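Local coordinates for protein DNA endonuclease I-HmuI (Bacillus phage SPO1, PDB 1U3E) that probably cleaves DNA as an HNH-type endonuclease in intron homing, binding its target through an elongated chain, at residues D[4-15]-D[57-65]. Residues are numbered along the deposited sequence; the frame is centred on the assembly and turned at random.
Sequences KDIKGYEGHYQV and RLVAIHFCE. With EDO (1,2-ethanediol), chain P; nucleotides of chain C; nucleotides of chain A.
His62 and the backbone of Lys7 show how one buried imidazole, anchored to its own helix through ND1, can take a backbone N-H of a hairpin on NE2. Across the contact, Lys7 N donates to His62 NE2 at 3.0 Å, almost straight (168°) and in the ring plane. On the helix side, His62 ND1 gives its hydrogen to a lone pair of Leu58 O at 2.7 Å, one turn back. Each nitrogen thus has a partner, and the two bonds fix the ring's rotation. The extended chain of Lys4 makes the second polar link: its NZ reaches His62 O at 3.0 Å, almost in line with the carbonyl.

Apolar contacts flank the ring and its neighbours. Val15 CG1 sits over one face of the imidazole, a CH-pi contact 4.1 Å from the ring centroid, while Ile61 CG2 covers the opposite face. Val15 CG2, anti to the backbone N of Val15, lies 3.9 Å from Phe63 CE1. The Phe63 ring turns its edge to Val15 O, and the aliphatic part of Lys4 runs alongside the ring in the opposite sense, its CB 3.9 Å from Phe63 CZ. Deeper in, Ile6 CG2 meets Leu58 CD2.

On the DNA side, Arg57 NE bonds DT2 OP1 of chain C and Tyr13 OH bonds DA7 OP2 of chain A. The arrangement is a helix packed across a beta hairpin, joining the N-terminal NUMOD4 region to the HNH endonuclease region.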
ATOM      1  N   LYS D   4     -23.895  18.334 -11.423  1.00 46.68           N
ATOM      2  CA  LYS D   4     -24.009  17.435 -12.558  1.00 44.94           C
ATOM      3  C   LYS D   4     -24.662  16.159 -12.069  1.00 45.75           C
ATOM      4  O   LYS D   4     -24.581  15.828 -10.895  1.00 46.61           O
ATOM      5  CB  LYS D   4     -22.629  17.128 -13.137  1.00 43.59           C
ATOM      6  CG  LYS D   4     -22.263  17.966 -14.354  1.00 41.13           C
ATOM      7  CD  LYS D   4     -20.969  17.498 -14.966  1.00 41.70           C
ATOM      8  CE  LYS D   4     -20.669  18.262 -16.228  1.00 48.52           C
ATOM      9  NZ  LYS D   4     -19.385  17.844 -16.858  1.00 50.74           N
ATOM     10  N   ASP D   5     -25.329  15.447 -12.961  1.00 46.13           N
ATOM     11  CA  ASP D   5     -25.966  14.199 -12.571  1.00 47.94           C
ATOM     12  C   ASP D   5     -24.957  13.063 -12.534  1.00 46.78           C
ATOM     13  O   ASP D   5     -24.242  12.828 -13.509  1.00 47.15           O
ATOM     14  CB  ASP D   5     -27.080  13.852 -13.546  1.00 50.25           C
ATOM     15  CG  ASP D   5     -28.308  14.677 -13.319  1.00 51.98           C
ATOM     16  OD1 ASP D   5     -28.943  14.481 -12.262  1.00 53.62           O
ATOM     17  OD2 ASP D   5     -28.629  15.520 -14.182  1.00 51.41           O
ATOM     18  N   ILE D   6     -24.908  12.353 -11.411  1.00 45.08           N
ATOM     19  CA  ILE D   6     -23.977  11.246 -11.272  1.00 45.53           C
ATOM     20  C   ILE D   6     -24.245  10.190 -12.332  1.00 46.16           C
ATOM     21  O   ILE D   6     -25.273   9.519 -12.326  1.00 47.03           O
ATOM     22  CB  ILE D   6     -24.053  10.625  -9.856  1.00 43.28           C
ATOM     23  CG1 ILE D   6     -23.702  11.695  -8.818  1.00 41.09           C
ATOM     24  CG2 ILE D   6     -23.088   9.442  -9.738  1.00 38.48           C
ATOM     25  CD1 ILE D   6     -23.600  11.187  -7.412  1.00 35.32           C
ATOM     26  N   LYS D   7     -23.308  10.061 -13.260  1.00 48.09           N
ATOM     27  CA  LYS D   7     -23.440   9.096 -14.337  1.00 50.97           C
ATOM     28  C   LYS D   7     -23.749   7.723 -13.774  1.00 49.34           C
ATOM     29  O   LYS D   7     -23.116   7.280 -12.815  1.00 48.66           O
ATOM     30  CB  LYS D   7     -22.151   9.041 -15.162  1.00 54.44           C
ATOM     31  CG  LYS D   7     -21.849  10.334 -15.927  1.00 61.58           C
ATOM     32  CD  LYS D   7     -20.468  10.296 -16.576  1.00 61.82           C
ATOM     33  CE  LYS D   7     -20.071  11.667 -17.100  1.00 64.17           C
ATOM     34  NZ  LYS D   7     -18.614  11.732 -17.422  1.00 63.13           N
ATOM     35  N   GLY D   8     -24.736   7.058 -14.365  1.00 47.56           N
ATOM     36  CA  GLY D   8     -25.093   5.728 -13.922  1.00 46.35           C
ATOM     37  C   GLY D   8     -26.057   5.758 -12.776  1.00 46.01           C
ATOM     38  O   GLY D   8     -26.442   4.712 -12.265  1.00 48.62           O
ATOM     39  N   TYR D   9     -26.436   6.964 -12.370  1.00 42.08           N
ATOM     40  CA  TYR D   9     -27.382   7.166 -11.277  1.00 41.40           C
ATOM     41  C   TYR D   9     -28.251   8.377 -11.553  1.00 41.34           C
ATOM     42  O   TYR D   9     -28.792   8.981 -10.635  1.00 39.57           O
ATOM     43  CB  TYR D   9     -26.648   7.383  -9.950  1.00 43.43           C
ATOM     44  CG  TYR D   9     -26.056   6.134  -9.338  1.00 43.05           C
ATOM     45  CD1 TYR D   9     -24.791   5.682  -9.702  1.00 40.97           C
ATOM     46  CD2 TYR D   9     -26.766   5.403  -8.387  1.00 43.19           C
ATOM     47  CE1 TYR D   9     -24.243   4.533  -9.131  1.00 39.60           C
ATOM     48  CE2 TYR D   9     -26.224   4.256  -7.817  1.00 43.28           C
ATOM     49  CZ  TYR D   9     -24.962   3.828  -8.193  1.00 41.14           C
ATOM     50  OH  TYR D   9     -24.423   2.708  -7.611  1.00 41.62           O
ATOM     51  N   GLU D  10     -28.366   8.727 -12.827  1.00 43.91           N
ATOM     52  CA  GLU D  10     -29.154   9.874 -13.258  1.00 47.75           C
ATOM     53  C   GLU D  10     -30.588   9.790 -12.734  1.00 50.83           C
ATOM     54  O   GLU D  10     -31.225   8.735 -12.788  1.00 50.91           O
ATOM     55  CB  GLU D  10     -29.174   9.957 -14.787  1.00 44.78           C
ATOM     56  CG  GLU D  10     -27.804   9.993 -15.468  1.00 48.96           C
ATOM     57  CD  GLU D  10     -27.138   8.623 -15.581  1.00 49.12           C
ATOM     58  OE1 GLU D  10     -26.042   8.543 -16.172  1.00 47.94           O
ATOM     59  OE2 GLU D  10     -27.707   7.626 -15.086  1.00 53.90           O
ATOM     60  N   GLY D  11     -31.095  10.914 -12.230  1.00 53.36           N
ATOM     61  CA  GLY D  11     -32.446  10.939 -11.702  1.00 53.17           C
ATOM     62  C   GLY D  11     -32.504  10.547 -10.238  1.00 53.81           C
ATOM     63  O   GLY D  11     -33.529  10.705  -9.588  1.00 52.57           O
ATOM     64  N   HIS D  12     -31.396  10.041  -9.712  1.00 54.21           N
ATOM     65  CA  HIS D  12     -31.340   9.620  -8.324  1.00 54.25           C
ATOM     66  C   HIS D  12     -30.447  10.518  -7.486  1.00 54.83           C
ATOM     67  O   HIS D  12     -30.870  11.035  -6.451  1.00 53.67           O
ATOM     68  CB  HIS D  12     -30.855   8.179  -8.260  1.00 56.03           C
ATOM     69  CG  HIS D  12     -31.841   7.201  -8.811  1.00 58.92           C
ATOM     70  ND1 HIS D  12     -32.761   6.548  -8.021  1.00 61.03           N
ATOM     71  CD2 HIS D  12     -32.093   6.813 -10.081  1.00 60.72           C
ATOM     72  CE1 HIS D  12     -33.541   5.802  -8.781  1.00 60.70           C
ATOM     73  NE2 HIS D  12     -33.157   5.944 -10.037  1.00 61.25           N
ATOM     74  N   TYR D  13     -29.210  10.701  -7.932  1.00 55.94           N
ATOM     75  CA  TYR D  13     -28.269  11.548  -7.214  1.00 53.57           C
ATOM     76  C   TYR D  13     -27.600  12.552  -8.134  1.00 53.66           C
ATOM     77  O   TYR D  13     -27.656  12.430  -9.361  1.00 56.28           O
ATOM     78  CB  TYR D  13     -27.206  10.724  -6.538  1.00 50.89           C
ATOM     79  CG  TYR D  13     -27.664   9.635  -5.610  1.00 49.34           C
ATOM     80  CD1 TYR D  13     -28.012   8.382  -6.085  1.00 50.44           C
ATOM     81  CD2 TYR D  13     -27.695   9.841  -4.234  1.00 48.54           C
ATOM     82  CE1 TYR D  13     -28.363   7.350  -5.212  1.00 49.07           C
ATOM     83  CE2 TYR D  13     -28.051   8.813  -3.354  1.00 47.82           C
ATOM     84  CZ  TYR D  13     -28.374   7.570  -3.853  1.00 45.52           C
ATOM     85  OH  TYR D  13     -28.705   6.553  -2.989  1.00 44.11           O
ATOM     86  N   GLN D  14     -26.943  13.503  -7.495  1.00 52.03           N
ATOM     87  CA  GLN D  14     -26.231  14.545  -8.223  1.00 51.71           C
ATOM     88  C   GLN D  14     -25.003  14.951  -7.423  1.00 49.44           C
ATOM     89  O   GLN D  14     -24.962  14.773  -6.211  1.00 50.23           O
ATOM     90  CB  GLN D  14     -27.136  15.728  -8.497  1.00 52.17           C
ATOM     91  CG  GLN D  14     -28.415  15.286  -9.212  1.00 52.91           C
ATOM     92  CD  GLN D  14     -29.392  16.436  -9.401  1.00 54.89           C
ATOM     93  OE1 GLN D  14     -29.900  16.983  -8.428  1.00 57.74           O
ATOM     94  NE2 GLN D  14     -29.559  16.814 -10.626  1.00 55.86           N
ATOM     95  N   VAL D  15     -24.014  15.519  -8.133  1.00 48.15           N
ATOM     96  CA  VAL D  15     -22.769  15.904  -7.480  1.00 46.80           C
ATOM     97  C   VAL D  15     -22.385  17.346  -7.791  1.00 47.23           C
ATOM     98  O   VAL D  15     -22.699  17.856  -8.856  1.00 49.32           O
ATOM     99  CB  VAL D  15     -21.636  14.941  -7.924  1.00 44.91           C
ATOM    100  CG1 VAL D  15     -21.677  14.753  -9.439  1.00 43.91           C
ATOM    101  CG2 VAL D  15     -20.288  15.458  -7.480  1.00 45.10           C
ATOM    102  N   ARG D  57     -13.507  11.024  -6.163  1.00 30.64           N
ATOM    103  CA  ARG D  57     -13.476  10.424  -7.487  1.00 32.17           C
ATOM    104  C   ARG D  57     -14.699  10.929  -8.241  1.00 34.90           C
ATOM    105  O   ARG D  57     -14.619  11.277  -9.423  1.00 34.21           O
ATOM    106  CB  ARG D  57     -13.537   8.905  -7.424  1.00 29.79           C
ATOM    107  CG  ARG D  57     -12.279   8.227  -7.004  1.00 27.26           C
ATOM    108  CD  ARG D  57     -12.171   6.890  -7.690  1.00 30.18           C
ATOM    109  NE  ARG D  57     -11.025   6.857  -8.586  1.00 27.81           N
ATOM    110  CZ  ARG D  57     -11.040   6.324  -9.802  1.00 33.66           C
ATOM    111  NH1 ARG D  57     -12.151   5.771 -10.278  1.00 37.77           N
ATOM    112  NH2 ARG D  57      -9.945   6.353 -10.549  1.00 37.01           N
ATOM    113  N   LEU D  58     -15.833  10.970  -7.549  1.00 34.86           N
ATOM    114  CA  LEU D  58     -17.063  11.435  -8.168  1.00 36.95           C
ATOM    115  C   LEU D  58     -16.897  12.858  -8.695  1.00 36.93           C
ATOM    116  O   LEU D  58     -17.369  13.184  -9.789  1.00 36.91           O
ATOM    117  CB  LEU D  58     -18.229  11.368  -7.175  1.00 33.71           C
ATOM    118  CG  LEU D  58     -18.626   9.979  -6.667  1.00 35.62           C
ATOM    119  CD1 LEU D  58     -19.697  10.122  -5.625  1.00 33.15           C
ATOM    120  CD2 LEU D  58     -19.131   9.118  -7.793  1.00 32.44           C
ATOM    121  N   VAL D  59     -16.221  13.706  -7.931  1.00 35.07           N
ATOM    122  CA  VAL D  59     -16.025  15.077  -8.371  1.00 34.06           C
ATOM    123  C   VAL D  59     -15.137  15.048  -9.603  1.00 34.19           C
ATOM    124  O   VAL D  59     -15.516  15.523 -10.674  1.00 32.07           O
ATOM    125  CB  VAL D  59     -15.370  15.937  -7.264  1.00 34.25           C
ATOM    126  CG1 VAL D  59     -15.174  17.357  -7.751  1.00 30.77           C
ATOM    127  CG2 VAL D  59     -16.250  15.944  -6.022  1.00 32.85           C
ATOM    128  N   ALA D  60     -13.960  14.461  -9.443  1.00 34.14           N
ATOM    129  CA  ALA D  60     -13.011  14.349 -10.531  1.00 36.66           C
ATOM    130  C   ALA D  60     -13.651  13.759 -11.796  1.00 38.51           C
ATOM    131  O   ALA D  60     -13.463  14.278 -12.898  1.00 39.65           O
ATOM    132  CB  ALA D  60     -11.842  13.495 -10.097  1.00 36.26           C
ATOM    133  N   ILE D  61     -14.410  12.680 -11.647  1.00 36.07           N
ATOM    134  CA  ILE D  61     -15.034  12.059 -12.802  1.00 35.09           C
ATOM    135  C   ILE D  61     -15.973  12.997 -13.525  1.00 37.79           C
ATOM    136  O   ILE D  61     -16.095  12.945 -14.745  1.00 41.59           O
ATOM    137  CB  ILE D  61     -15.820  10.785 -12.411  1.00 35.16           C
ATOM    138  CG1 ILE D  61     -14.847   9.626 -12.189  1.00 31.62           C
ATOM    139  CG2 ILE D  61     -16.816  10.416 -13.510  1.00 30.46           C
ATOM    140  CD1 ILE D  61     -15.491   8.370 -11.669  1.00 35.18           C
ATOM    141  N   HIS D  62     -16.635  13.871 -12.787  1.00 37.33           N
ATOM    142  CA  HIS D  62     -17.579  14.754 -13.435  1.00 39.14           C
ATOM    143  C   HIS D  62     -17.081  16.152 -13.793  1.00 42.23           C
ATOM    144  O   HIS D  62     -17.541  16.739 -14.775  1.00 41.73           O
ATOM    145  CB  HIS D  62     -18.856  14.823 -12.595  1.00 36.65           C
ATOM    146  CG  HIS D  62     -19.579  13.511 -12.489  1.00 37.39           C
ATOM    147  ND1 HIS D  62     -19.195  12.515 -11.615  1.00 35.67           N
ATOM    148  CD2 HIS D  62     -20.629  13.013 -13.187  1.00 33.09           C
ATOM    149  CE1 HIS D  62     -19.976  11.463 -11.782  1.00 36.91           C
ATOM    150  NE2 HIS D  62     -20.854  11.738 -12.730  1.00 29.57           N
ATOM    151  N   PHE D  63     -16.126  16.674 -13.035  1.00 42.69           N
ATOM    152  CA  PHE D  63     -15.630  18.019 -13.315  1.00 41.02           C
ATOM    153  C   PHE D  63     -14.141  18.138 -13.627  1.00 41.13           C
ATOM    154  O   PHE D  63     -13.589  19.223 -13.518  1.00 44.13           O
ATOM    155  CB  PHE D  63     -15.948  18.955 -12.144  1.00 40.63           C
ATOM    156  CG  PHE D  63     -17.362  18.861 -11.649  1.00 42.85           C
ATOM    157  CD1 PHE D  63     -17.680  18.048 -10.574  1.00 46.32           C
ATOM    158  CD2 PHE D  63     -18.373  19.584 -12.255  1.00 46.02           C
ATOM    159  CE1 PHE D  63     -18.981  17.958 -10.106  1.00 48.62           C
ATOM    160  CE2 PHE D  63     -19.682  19.499 -11.794  1.00 47.94           C
ATOM    161  CZ  PHE D  63     -19.984  18.684 -10.718  1.00 48.69           C
ATOM    162  N   CYS D  64     -13.487  17.052 -14.025  1.00 38.46           N
ATOM    163  CA  CYS D  64     -12.060  17.121 -14.309  1.00 34.43           C
ATOM    164  C   CYS D  64     -11.600  16.406 -15.569  1.00 37.90           C
ATOM    165  O   CYS D  64     -11.647  15.180 -15.643  1.00 41.67           O
ATOM    166  CB  CYS D  64     -11.280  16.572 -13.124  1.00 32.77           C
ATOM    167  SG  CYS D  64     -11.394  17.568 -11.649  1.00 30.04           S
ATOM    168  N   GLU D  65     -11.131  17.168 -16.553  1.00 37.85           N
ATOM    169  CA  GLU D  65     -10.643  16.576 -17.793  1.00 40.47           C
ATOM    170  C   GLU D  65      -9.386  15.745 -17.481  1.00 39.45           C
ATOM    171  O   GLU D  65      -8.687  15.982 -16.489  1.00 35.45           O
ATOM    172  CB  GLU D  65     -10.291  17.665 -18.822  1.00 42.91           C
ATOM    173  CG  GLU D  65     -11.354  18.756 -19.015  1.00 59.19           C
ATOM    174  CD  GLU D  65     -12.639  18.265 -19.695  1.00 67.73           C
ATOM    175  OE1 GLU D  65     -13.704  18.895 -19.492  1.00 69.75           O
ATOM    176  OE2 GLU D  65     -12.584  17.261 -20.443  1.00 71.96           O
TER
HETATM  177  C1  EDO P 400     -15.170  15.778 -18.149  1.00 60.76           C
HETATM  178  O1  EDO P 400     -15.361  16.315 -16.822  1.00 54.80           O
HETATM  179  C2  EDO P 400     -16.542  15.709 -18.888  1.00 64.35           C
HETATM  180  O2  EDO P 400     -17.464  14.843 -18.141  1.00 67.42           O
ATOM    181  P    DT C   2      -8.036   7.130  -6.095  1.00 31.86           P
ATOM    182  OP1  DT C   2      -8.312   7.560  -7.490  1.00 35.64           O
ATOM    183  OP2  DT C   2      -8.580   7.991  -5.011  1.00 28.21           O
ATOM    184  O5'  DT C   2      -8.422   5.589  -5.879  1.00 32.91           O
ATOM    185  C5'  DT C   2      -8.011   4.630  -6.881  1.00 35.55           C
ATOM    186  C4'  DT C   2      -8.575   3.263  -6.568  1.00 39.10           C
ATOM    187  O4'  DT C   2      -7.821   2.721  -5.473  1.00 42.06           O
ATOM    188  C3'  DT C   2     -10.039   3.226  -6.142  1.00 43.49           C
ATOM    189  O3'  DT C   2     -10.946   2.947  -7.181  1.00 48.61           O
ATOM    190  C2'  DT C   2     -10.064   2.037  -5.217  1.00 43.91           C
ATOM    191  C1'  DT C   2      -8.672   1.902  -4.717  1.00 43.26           C
ATOM    192  N1   DT C   2      -8.586   2.243  -3.317  1.00 43.89           N
ATOM    193  C2   DT C   2      -8.721   1.179  -2.486  1.00 42.86           C
ATOM    194  O2   DT C   2      -8.933   0.032  -2.849  1.00 45.07           O
ATOM    195  N3   DT C   2      -8.611   1.518  -1.183  1.00 40.50           N
ATOM    196  C4   DT C   2      -8.395   2.754  -0.644  1.00 44.23           C
ATOM    197  O4   DT C   2      -8.337   2.889   0.582  1.00 44.98           O
ATOM    198  C5   DT C   2      -8.250   3.817  -1.588  1.00 47.66           C
ATOM    199  C7   DT C   2      -7.993   5.207  -1.094  1.00 48.16           C
ATOM    200  C6   DT C   2      -8.354   3.518  -2.888  1.00 46.16           C
TER
ATOM    201  P    DA A   7     -29.997   7.648   0.490  1.00 68.12           P
ATOM    202  OP1  DA A   7     -30.120   8.935  -0.219  1.00 64.56           O
ATOM    203  OP2  DA A   7     -29.068   6.613  -0.024  1.00 69.84           O
ATOM    204  O5'  DA A   7     -29.607   7.948   2.001  1.00 69.99           O
ATOM    205  C5'  DA A   7     -30.608   8.400   2.907  1.00 70.26           C
ATOM    206  C4'  DA A   7     -30.062   8.531   4.309  1.00 70.74           C
ATOM    207  O4'  DA A   7     -29.911   7.228   4.921  1.00 72.31           O
ATOM    208  C3'  DA A   7     -28.664   9.140   4.335  1.00 69.67           C
ATOM    209  O3'  DA A   7     -28.493   9.818   5.573  1.00 71.36           O
ATOM    210  C2'  DA A   7     -27.760   7.925   4.242  1.00 68.91           C
ATOM    211  C1'  DA A   7     -28.530   6.930   5.093  1.00 69.39           C
ATOM    212  N9   DA A   7     -28.328   5.498   4.860  1.00 67.88           N
ATOM    213  C8   DA A   7     -28.178   4.819   3.676  1.00 68.14           C
ATOM    214  N7   DA A   7     -28.054   3.520   3.825  1.00 67.81           N
ATOM    215  C5   DA A   7     -28.118   3.330   5.202  1.00 67.92           C
ATOM    216  C6   DA A   7     -28.056   2.168   6.017  1.00 66.58           C
ATOM    217  N6   DA A   7     -27.916   0.928   5.543  1.00 65.46           N
ATOM    218  N1   DA A   7     -28.147   2.331   7.355  1.00 67.03           N
ATOM    219  C2   DA A   7     -28.291   3.574   7.838  1.00 68.69           C
ATOM    220  N3   DA A   7     -28.366   4.737   7.181  1.00 69.70           N
ATOM    221  C4   DA A   7     -28.274   4.542   5.852  1.00 68.81           C
TER
ATOM    222  P    DT C   3     -12.500   3.059  -6.882  1.00 54.74           P
ATOM    223  OP1  DT C   3     -13.178   3.304  -8.174  1.00 52.56           O
ATOM    224  OP2  DT C   3     -12.716   4.028  -5.798  1.00 47.68           O
ATOM    225  O5'  DT C   3     -12.950   1.607  -6.341  1.00 57.84           O
ATOM    226  C5'  DT C   3     -12.713   0.448  -7.158  1.00 57.34           C
ATOM    227  C4'  DT C   3     -12.970  -0.801  -6.346  1.00 57.95           C
ATOM    228  O4'  DT C   3     -12.082  -0.835  -5.181  1.00 56.80           O
ATOM    229  C3'  DT C   3     -14.387  -0.908  -5.781  1.00 59.78           C
ATOM    230  O3'  DT C   3     -15.096  -1.893  -6.526  1.00 65.20           O
ATOM    231  C2'  DT C   3     -14.247  -1.480  -4.383  1.00 58.56           C
ATOM    232  C1'  DT C   3     -12.768  -1.375  -4.075  1.00 57.12           C
ATOM    233  N1   DT C   3     -12.508  -0.563  -2.879  1.00 51.74           N
ATOM    234  C2   DT C   3     -12.401  -1.238  -1.687  1.00 48.79           C
ATOM    235  O2   DT C   3     -12.508  -2.451  -1.605  1.00 46.34           O
ATOM    236  N3   DT C   3     -12.166  -0.441  -0.592  1.00 49.64           N
ATOM    237  C4   DT C   3     -12.032   0.938  -0.579  1.00 50.40           C
ATOM    238  O4   DT C   3     -11.817   1.522   0.488  1.00 47.78           O
ATOM    239  C5   DT C   3     -12.161   1.582  -1.874  1.00 48.56           C
ATOM    240  C7   DT C   3     -12.053   3.080  -1.958  1.00 46.81           C
ATOM    241  C6   DT C   3     -12.393   0.809  -2.941  1.00 48.19           C
TER